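Local structure of quinonprotein alcohol dehydrogenase-like protein (Bacteroides thetaiotaomicron VPI-5482, 4R5O) at residues K351-L354 with D358-K361; T290-D295 with L309-A314; S238-T241 with E245-V248. The protein is of unknown function but binds calcium and joins an immunoglobulin-like beta-sandwich domain to a seven-bladed beta-propeller of the YVTN repeat family. All coordinates share one frame; numbering follows the deposited sequence.

Contact 1 of 3, residues K351-L354 with D358-K361; sequences KYIL and DSLK. With CA (calcium ion), chain L.
Ser-359 points its CB at the end of strand 349-353 and meets it from the 3-10 turn that follows. Its hydroxyl lies between the backbone N and the carbonyl carbon of its own residue (chi1 62°), and from there OG accepts the amide of Ile-353, N to OG 3.0 Å, in a nearly straight bond of 175°. The same OG is hydrogen-bonded to the carbonyl oxygen of Asp-356, so a single side-chain atom ties both the strand end and the intervening loop to the turn. On one flank of this bond Ile-353 sends its CD1 alongside Ser-359 CB, 3.8 Å away. On the other flank the Tyr-352 ring and the Leu-360 side chain cross obliquely, with Tyr-352 CD1 3.6 Å from the branch atom CG of Leu-360. Because Tyr-352 CG stands anti to the backbone N (chi1 175°), the ring swings to the Leu-360 side, where Ile-300 and Val-312 of the preceding blade also touch both side chains. An alanine in place of Ser-359 would probably leave the Ile-353 amide and the Asp-356 carbonyl without their common partner and let the loop between them shift. Asp-358, one residue earlier, makes no contact with the strand; its carboxylate binds a calcium ion, OD2 to metal 2.6 Å, and Asp-356 OD1 supplies a second ligand. A 3-10 turn folded back on the strand end it follows thus carries a calcium site at the edge of a blade of the seven-bladed beta-propeller.

Contact 2 of 3, residues T290-D295 with L309-A314; sequences TLESAD and LEKVFA
Lys-311 and Glu-292 reach toward each other over strand 297-303, the strand between them in one propeller blade, from the two strands that flank it. The segments run in the same direction without pairing directly; the nearest CA atoms, those of Glu-292 and Lys-311, are 8.7 Å apart, and the contact depends on side chains. At the start of strand 309-314, Leu-309 lies on the same face as Lys-311 and packs on Ile-272 of the neighbouring sheet. Glu-310 follows on the other face, its backbone paired with Lys-302 of strand 297-303. Lys-311 then extends its whole chain across Val-301, with CG anti to the carbonyl carbon (chi1 -62°), and meets the extended Glu-292 side chain at about a right angle. Val-312 is again turned from the segment 290-295, and its backbone pairs with Ile-300. At Phe-313 the ring comes back within loose range of the first strand, CE1 lying 4.5 Å from Ala-294 CB, while it also rests on Asn-296 and Asn-299. The polar ends are mostly held by further partners: Asn-299 ND2 bonds to OE1 of the buried Glu-292, the Ile-273 amide, in strand 272-274 of the neighbouring sheet, bonds to OE2, and Lys-311 NZ is also hydrogen-bonded to the carbonyl oxygen of Asp-271 just before that strand. In the salt bridge itself, Lys-311 NZ meets Glu-292 OE1 at 2.8 Å on its syn side, 30° out of the carboxylate plane, and adds a weak bond to OE2 at 3.0 Å.

Contact 3 of 3, residues S238-T241 with E245-V248; sequences SNDT and ESKV
Asp-240 and Ser-246 form the polar bond between the two ends of the loop that joins strands 235-239 and 246-252. The serine hydroxyl donates to the carboxylate, OG to Asp-240 OD1 2.6 Å, and uses the syn lone pair of that oxygen. Two torsions bring the groups together: Asp-240 CG sits between its backbone N and carbonyl carbon (chi1 53°), which bends the carboxylate toward the second strand, and Ser-246 OG stands anti to its backbone N (chi1 -178°). The other carboxylate oxygen, OD2, makes a salt bridge with Lys-249, whose NZ also bonds to the carbonyl of Lys-247; this nearby ammonium group would be expected to stabilise the negative charge of Asp-240. Three more side chains have polar partners: Thr-241 OG1 is bonded to the carbonyl of Asp-244, inside the connecting loop, and Ser-238 OG is hydrogen-bonded to the carbonyl oxygen of Lys-249. The buried Asn-239 turns away from the second strand, its side-chain OD1 bonded to Asn-228 and Ile-278 and its ND2 to Gln-274. In van der Waals packing, the CB atoms of Thr-241 and Ser-246 approach to 3.8 Å and Thr-241 CG2 lies alongside, while Val-248 CG1 leans on Ser-238 O at 3.6 Å. The backbone adds a CA-H...O contact, Val-248 CA to Ser-238 O 3.5 Å, beside the main-chain pairing of Ser-238 with Lys-249. Side chains thus supplement main-chain pairing where strands 235-239 and 246-252 diverge into their loop, in an antiparallel beta hairpin of a propeller blade.

In the fold
Along the chain the order is contact 3, contact 2, contact 1, all in series, so none nests in or crosses another. Contact 3 closes a short hairpin loop. Contact 2, in the next blade, spans thirteen residues that include strand 297-303, and joins two strands that this strand separates. Contact 1 closes another short loop, just after strand 349-353 of the following blade. Contacts 2 and 3 do not touch, though their nearest atoms are about 4 Å apart; strand 272-274 lies against both. Contacts 1 and 2 do touch, with Tyr-352 packed on Val-312 and Leu-360 on Val-312 to Ala-314, which joins neighbouring blades of the propeller.

Contact 1 of 3, residues K351-L354 with D358-K361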
loop_
_atom_site.group_PDB
_atom_site.type_symbol
_atom_site.label_atom_id
_atom_site.label_comp_id
_atom_site.label_asym_id
_atom_site.label_seq_id
_atom_site.Cartn_x
_atom_site.Cartn_y
_atom_site.Cartn_z
ATOM N N LYS A 351 -20.672 12.482 -7.877
ATOM C CA LYS A 351 -19.618 13.177 -8.624
ATOM C C LYS A 351 -19.876 14.661 -8.485
ATOM O O LYS A 351 -20.753 15.196 -9.171
ATOM C CB LYS A 351 -19.554 12.726 -10.096
ATOM C CG LYS A 351 -18.493 13.458 -10.894
ATOM C CD LYS A 351 -18.280 12.933 -12.312
ATOM C CE LYS A 351 -19.318 13.315 -13.325
ATOM N NZ LYS A 351 -18.963 12.766 -14.658
ATOM N N TYR A 352 -19.191 15.306 -7.516
ATOM C CA TYR A 352 -19.343 16.730 -7.270
ATOM C C TYR A 352 -18.473 17.507 -8.220
ATOM O O TYR A 352 -17.268 17.303 -8.290
ATOM C CB TYR A 352 -19.024 17.111 -5.812
ATOM C CG TYR A 352 -19.058 18.604 -5.536
ATOM C CD1 TYR A 352 -20.235 19.341 -5.693
ATOM C CD2 TYR A 352 -17.934 19.271 -5.055
ATOM C CE1 TYR A 352 -20.277 20.713 -5.434
ATOM C CE2 TYR A 352 -17.968 20.641 -4.780
ATOM C CZ TYR A 352 -19.145 21.356 -4.968
ATOM O OH TYR A 352 -19.207 22.700 -4.691
ATOM N N ILE A 353 -19.101 18.438 -8.917
ATOM C CA ILE A 353 -18.433 19.325 -9.847
ATOM C C ILE A 353 -18.325 20.646 -9.139
ATOM O O ILE A 353 -19.331 21.313 -8.932
ATOM C CB ILE A 353 -19.193 19.370 -11.187
ATOM C CG1 ILE A 353 -19.225 17.935 -11.805
ATOM C CG2 ILE A 353 -18.509 20.365 -12.127
ATOM C CD1 ILE A 353 -20.320 17.650 -12.848
ATOM N N LEU A 354 -17.110 20.978 -8.704
ATOM C CA LEU A 354 -16.766 22.192 -7.967
ATOM C C LEU A 354 -17.588 23.403 -8.464
ATOM O O LEU A 354 -17.564 23.715 -9.660
ATOM C CB LEU A 354 -15.244 22.507 -8.099
ATOM C CG LEU A 354 -14.232 21.385 -7.926
ATOM C CD1 LEU A 354 -12.813 21.866 -8.276
ATOM C CD2 LEU A 354 -14.301 20.768 -6.550
ATOM N N ASP A 358 -25.777 21.362 -8.562
ATOM C CA ASP A 358 -26.708 20.539 -9.341
ATOM C C ASP A 358 -26.196 19.118 -9.484
ATOM O O ASP A 358 -26.989 18.192 -9.631
ATOM C CB ASP A 358 -26.924 21.150 -10.751
ATOM C CG ASP A 358 -27.496 22.560 -10.824
ATOM O OD1 ASP A 358 -27.915 23.099 -9.762
ATOM O OD2 ASP A 358 -27.534 23.119 -11.935
ATOM N N SER A 359 -24.859 18.963 -9.472
ATOM C CA SER A 359 -24.133 17.700 -9.594
ATOM C C SER A 359 -24.328 16.794 -8.343
ATOM O O SER A 359 -23.911 15.630 -8.367
ATOM C CB SER A 359 -22.645 17.975 -9.810
ATOM O OG SER A 359 -22.067 18.667 -8.714
ATOM N N LEU A 360 -24.952 17.327 -7.273
ATOM C CA LEU A 360 -25.225 16.640 -6.011
ATOM C C LEU A 360 -26.682 16.222 -5.870
ATOM O O LEU A 360 -27.052 15.655 -4.829
ATOM C CB LEU A 360 -24.878 17.556 -4.819
ATOM C CG LEU A 360 -23.453 17.998 -4.626
ATOM C CD1 LEU A 360 -23.374 19.066 -3.545
ATOM C CD2 LEU A 360 -22.545 16.807 -4.340
ATOM N N LYS A 361 -27.520 16.536 -6.878
ATOM C CA LYS A 361 -28.961 16.252 -6.856
ATOM C C LYS A 361 -29.242 14.745 -7.043
ATOM O O LYS A 361 -30.286 14.268 -6.584
ATOM C CB LYS A 361 -29.692 17.067 -7.940
HETATM CA CA CA L . -25.552 23.118 -13.697
#

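Contact 2 of 3, residues T290-D295 with L309-A314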
loop_
_atom_site.group_PDB
_atom_site.type_symbol
_atom_site.label_atom_id
_atom_site.label_comp_id
_atom_site.label_asym_id
_atom_site.label_seq_id
_atom_site.Cartn_x
_atom_site.Cartn_y
_atom_site.Cartn_z
ATOM N N THR A 290 -12.923 19.285 2.327
ATOM C CA THR A 290 -13.284 18.280 3.314
ATOM C C THR A 290 -14.798 18.385 3.487
ATOM O O THR A 290 -15.439 19.112 2.749
ATOM C CB THR A 290 -12.470 18.432 4.610
ATOM O OG1 THR A 290 -12.652 17.254 5.414
ATOM C CG2 THR A 290 -12.799 19.718 5.403
ATOM N N LEU A 291 -15.358 17.636 4.425
ATOM C CA LEU A 291 -16.782 17.668 4.755
ATOM C C LEU A 291 -17.003 18.142 6.180
ATOM O O LEU A 291 -16.163 17.934 7.070
ATOM C CB LEU A 291 -17.454 16.288 4.575
ATOM C CG LEU A 291 -17.414 15.601 3.225
ATOM C CD1 LEU A 291 -18.147 14.317 3.316
ATOM C CD2 LEU A 291 -18.013 16.448 2.117
ATOM N N GLU A 292 -18.157 18.752 6.386
ATOM C CA GLU A 292 -18.628 19.221 7.677
ATOM C C GLU A 292 -19.902 18.476 7.976
ATOM O O GLU A 292 -20.709 18.240 7.066
ATOM C CB GLU A 292 -18.817 20.746 7.663
ATOM C CG GLU A 292 -19.296 21.316 8.988
ATOM C CD GLU A 292 -19.429 22.813 9.018
ATOM O OE1 GLU A 292 -19.991 23.376 8.054
ATOM O OE2 GLU A 292 -19.030 23.420 10.037
ATOM N N SER A 293 -20.072 18.067 9.226
ATOM C CA SER A 293 -21.255 17.325 9.645
ATOM C C SER A 293 -22.407 18.304 9.867
ATOM O O SER A 293 -22.220 19.340 10.485
ATOM C CB SER A 293 -20.953 16.493 10.889
ATOM O OG SER A 293 -19.949 15.521 10.598
ATOM N N ALA A 294 -23.555 18.028 9.225
ATOM C CA ALA A 294 -24.787 18.832 9.290
ATOM C C ALA A 294 -25.969 17.932 9.704
ATOM O O ALA A 294 -25.862 16.697 9.640
ATOM C CB ALA A 294 -25.062 19.525 7.954
ATOM N N ASP A 295 -27.074 18.551 10.169
ATOM C CA ASP A 295 -28.256 17.846 10.674
ATOM C C ASP A 295 -28.903 16.954 9.603
ATOM O O ASP A 295 -29.102 15.759 9.856
ATOM C CB ASP A 295 -29.313 18.847 11.203
ATOM C CG ASP A 295 -28.926 19.673 12.422
ATOM O OD1 ASP A 295 -28.106 19.189 13.236
ATOM O OD2 ASP A 295 -29.541 20.748 12.629
ATOM N N LEU A 309 -13.385 29.899 4.266
ATOM C CA LEU A 309 -14.196 28.757 3.904
ATOM C C LEU A 309 -15.403 29.102 3.060
ATOM O O LEU A 309 -16.161 30.037 3.368
ATOM C CB LEU A 309 -14.707 28.094 5.206
ATOM C CG LEU A 309 -13.668 27.755 6.302
ATOM C CD1 LEU A 309 -14.347 27.205 7.546
ATOM C CD2 LEU A 309 -12.600 26.776 5.786
ATOM N N GLU A 310 -15.637 28.260 2.050
ATOM C CA GLU A 310 -16.811 28.271 1.168
ATOM C C GLU A 310 -17.511 26.958 1.401
ATOM O O GLU A 310 -16.852 25.921 1.408
ATOM C CB GLU A 310 -16.437 28.518 -0.307
ATOM C CG GLU A 310 -17.595 28.598 -1.288
ATOM C CD GLU A 310 -17.198 29.008 -2.695
ATOM O OE1 GLU A 310 -16.504 30.043 -2.835
ATOM O OE2 GLU A 310 -17.628 28.330 -3.660
ATOM N N LYS A 311 -18.816 27.000 1.696
ATOM C CA LYS A 311 -19.588 25.814 2.033
ATOM C C LYS A 311 -20.806 25.647 1.112
ATOM O O LYS A 311 -21.604 26.570 0.961
ATOM C CB LYS A 311 -20.051 25.876 3.503
ATOM C CG LYS A 311 -18.901 25.903 4.507
ATOM C CD LYS A 311 -19.367 25.865 5.927
ATOM C CE LYS A 311 -18.199 25.951 6.883
ATOM N NZ LYS A 311 -18.666 25.849 8.298
ATOM N N VAL A 312 -20.947 24.443 0.537
ATOM C CA VAL A 312 -22.028 23.980 -0.331
ATOM C C VAL A 312 -22.709 22.809 0.348
ATOM O O VAL A 312 -22.031 21.805 0.592
ATOM C CB VAL A 312 -21.520 23.591 -1.755
ATOM C CG1 VAL A 312 -22.629 22.940 -2.584
ATOM C CG2 VAL A 312 -20.909 24.789 -2.494
ATOM N N PHE A 313 -24.046 22.902 0.604
ATOM C CA PHE A 313 -24.824 21.850 1.259
ATOM C C PHE A 313 -25.135 20.702 0.291
ATOM O O PHE A 313 -25.541 20.924 -0.856
ATOM C CB PHE A 313 -26.133 22.419 1.847
ATOM C CG PHE A 313 -27.066 21.398 2.461
ATOM C CD1 PHE A 313 -26.809 20.863 3.722
ATOM C CD2 PHE A 313 -28.219 20.990 1.788
ATOM C CE1 PHE A 313 -27.656 19.891 4.273
ATOM C CE2 PHE A 313 -29.075 20.035 2.346
ATOM C CZ PHE A 313 -28.791 19.493 3.584
ATOM N N ALA A 314 -24.948 19.460 0.786
ATOM C CA ALA A 314 -25.203 18.183 0.103
ATOM C C ALA A 314 -26.240 17.423 0.895
ATOM O O ALA A 314 -25.945 16.991 2.016
ATOM C CB ALA A 314 -23.916 17.402 -0.035
#

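Contact 3 of 3, residues S238-T241 with E245-V248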
loop_
_atom_site.group_PDB
_atom_site.type_symbol
_atom_site.label_atom_id
_atom_site.label_comp_id
_atom_site.label_asym_id
_atom_site.label_seq_id
_atom_site.Cartn_x
_atom_site.Cartn_y
_atom_site.Cartn_z
ATOM N N SER A 238 -5.919 18.733 10.103
ATOM C CA SER A 238 -6.203 17.406 10.646
ATOM C C SER A 238 -7.709 17.176 10.973
ATOM O O SER A 238 -8.449 18.094 11.345
ATOM C CB SER A 238 -5.392 17.159 11.912
ATOM O OG SER A 238 -5.826 17.991 12.974
ATOM N N ASN A 239 -8.117 15.911 10.788
ATOM C CA ASN A 239 -9.360 15.268 11.179
ATOM C C ASN A 239 -9.006 14.344 12.318
ATOM O O ASN A 239 -8.279 13.376 12.087
ATOM C CB ASN A 239 -10.013 14.548 9.997
ATOM C CG ASN A 239 -11.079 13.557 10.389
ATOM O OD1 ASN A 239 -11.020 12.405 9.996
ATOM N ND2 ASN A 239 -11.997 13.935 11.269
ATOM N N ASP A 240 -9.420 14.682 13.552
ATOM C CA ASP A 240 -9.031 13.945 14.738
ATOM C C ASP A 240 -10.232 13.308 15.436
ATOM O O ASP A 240 -10.137 12.986 16.620
ATOM C CB ASP A 240 -8.294 14.891 15.712
ATOM C CG ASP A 240 -8.994 16.192 16.106
ATOM O OD1 ASP A 240 -10.243 16.230 16.090
ATOM O OD2 ASP A 240 -8.290 17.149 16.494
ATOM N N THR A 241 -11.328 13.065 14.698
ATOM C CA THR A 241 -12.518 12.482 15.293
ATOM C C THR A 241 -13.121 11.374 14.406
ATOM O O THR A 241 -13.028 11.442 13.179
ATOM C CB THR A 241 -13.539 13.572 15.543
ATOM O OG1 THR A 241 -14.593 13.015 16.299
ATOM C CG2 THR A 241 -14.066 14.218 14.262
ATOM N N GLU A 245 -17.973 15.277 18.444
ATOM C CA GLU A 245 -18.011 16.578 17.791
ATOM C C GLU A 245 -16.651 17.236 17.991
ATOM O O GLU A 245 -16.154 17.349 19.120
ATOM C CB GLU A 245 -19.177 17.421 18.341
ATOM C CG GLU A 245 -19.308 18.810 17.733
ATOM C CD GLU A 245 -20.468 19.663 18.228
ATOM O OE1 GLU A 245 -21.532 19.094 18.569
ATOM O OE2 GLU A 245 -20.342 20.911 18.191
ATOM N N SER A 246 -16.012 17.583 16.879
ATOM C CA SER A 246 -14.681 18.185 16.873
ATOM C C SER A 246 -14.550 19.095 15.679
ATOM O O SER A 246 -15.253 18.902 14.693
ATOM C CB SER A 246 -13.607 17.091 16.852
ATOM O OG SER A 246 -12.299 17.625 16.898
ATOM N N LYS A 247 -13.670 20.085 15.765
ATOM C CA LYS A 247 -13.406 20.981 14.649
ATOM C C LYS A 247 -12.123 20.607 13.960
ATOM O O LYS A 247 -11.225 20.085 14.632
ATOM C CB LYS A 247 -13.334 22.437 15.111
ATOM C CG LYS A 247 -14.679 23.046 15.398
ATOM C CD LYS A 247 -14.513 24.433 15.908
ATOM C CE LYS A 247 -15.829 25.106 16.189
ATOM N NZ LYS A 247 -16.701 24.322 17.113
ATOM N N VAL A 248 -12.009 20.892 12.632
ATOM C CA VAL A 248 -10.755 20.706 11.896
ATOM C C VAL A 248 -9.728 21.572 12.601
ATOM O O VAL A 248 -10.029 22.715 12.954
ATOM C CB VAL A 248 -10.858 21.003 10.363
ATOM C CG1 VAL A 248 -9.487 21.106 9.705
ATOM C CG2 VAL A 248 -11.700 19.965 9.650
#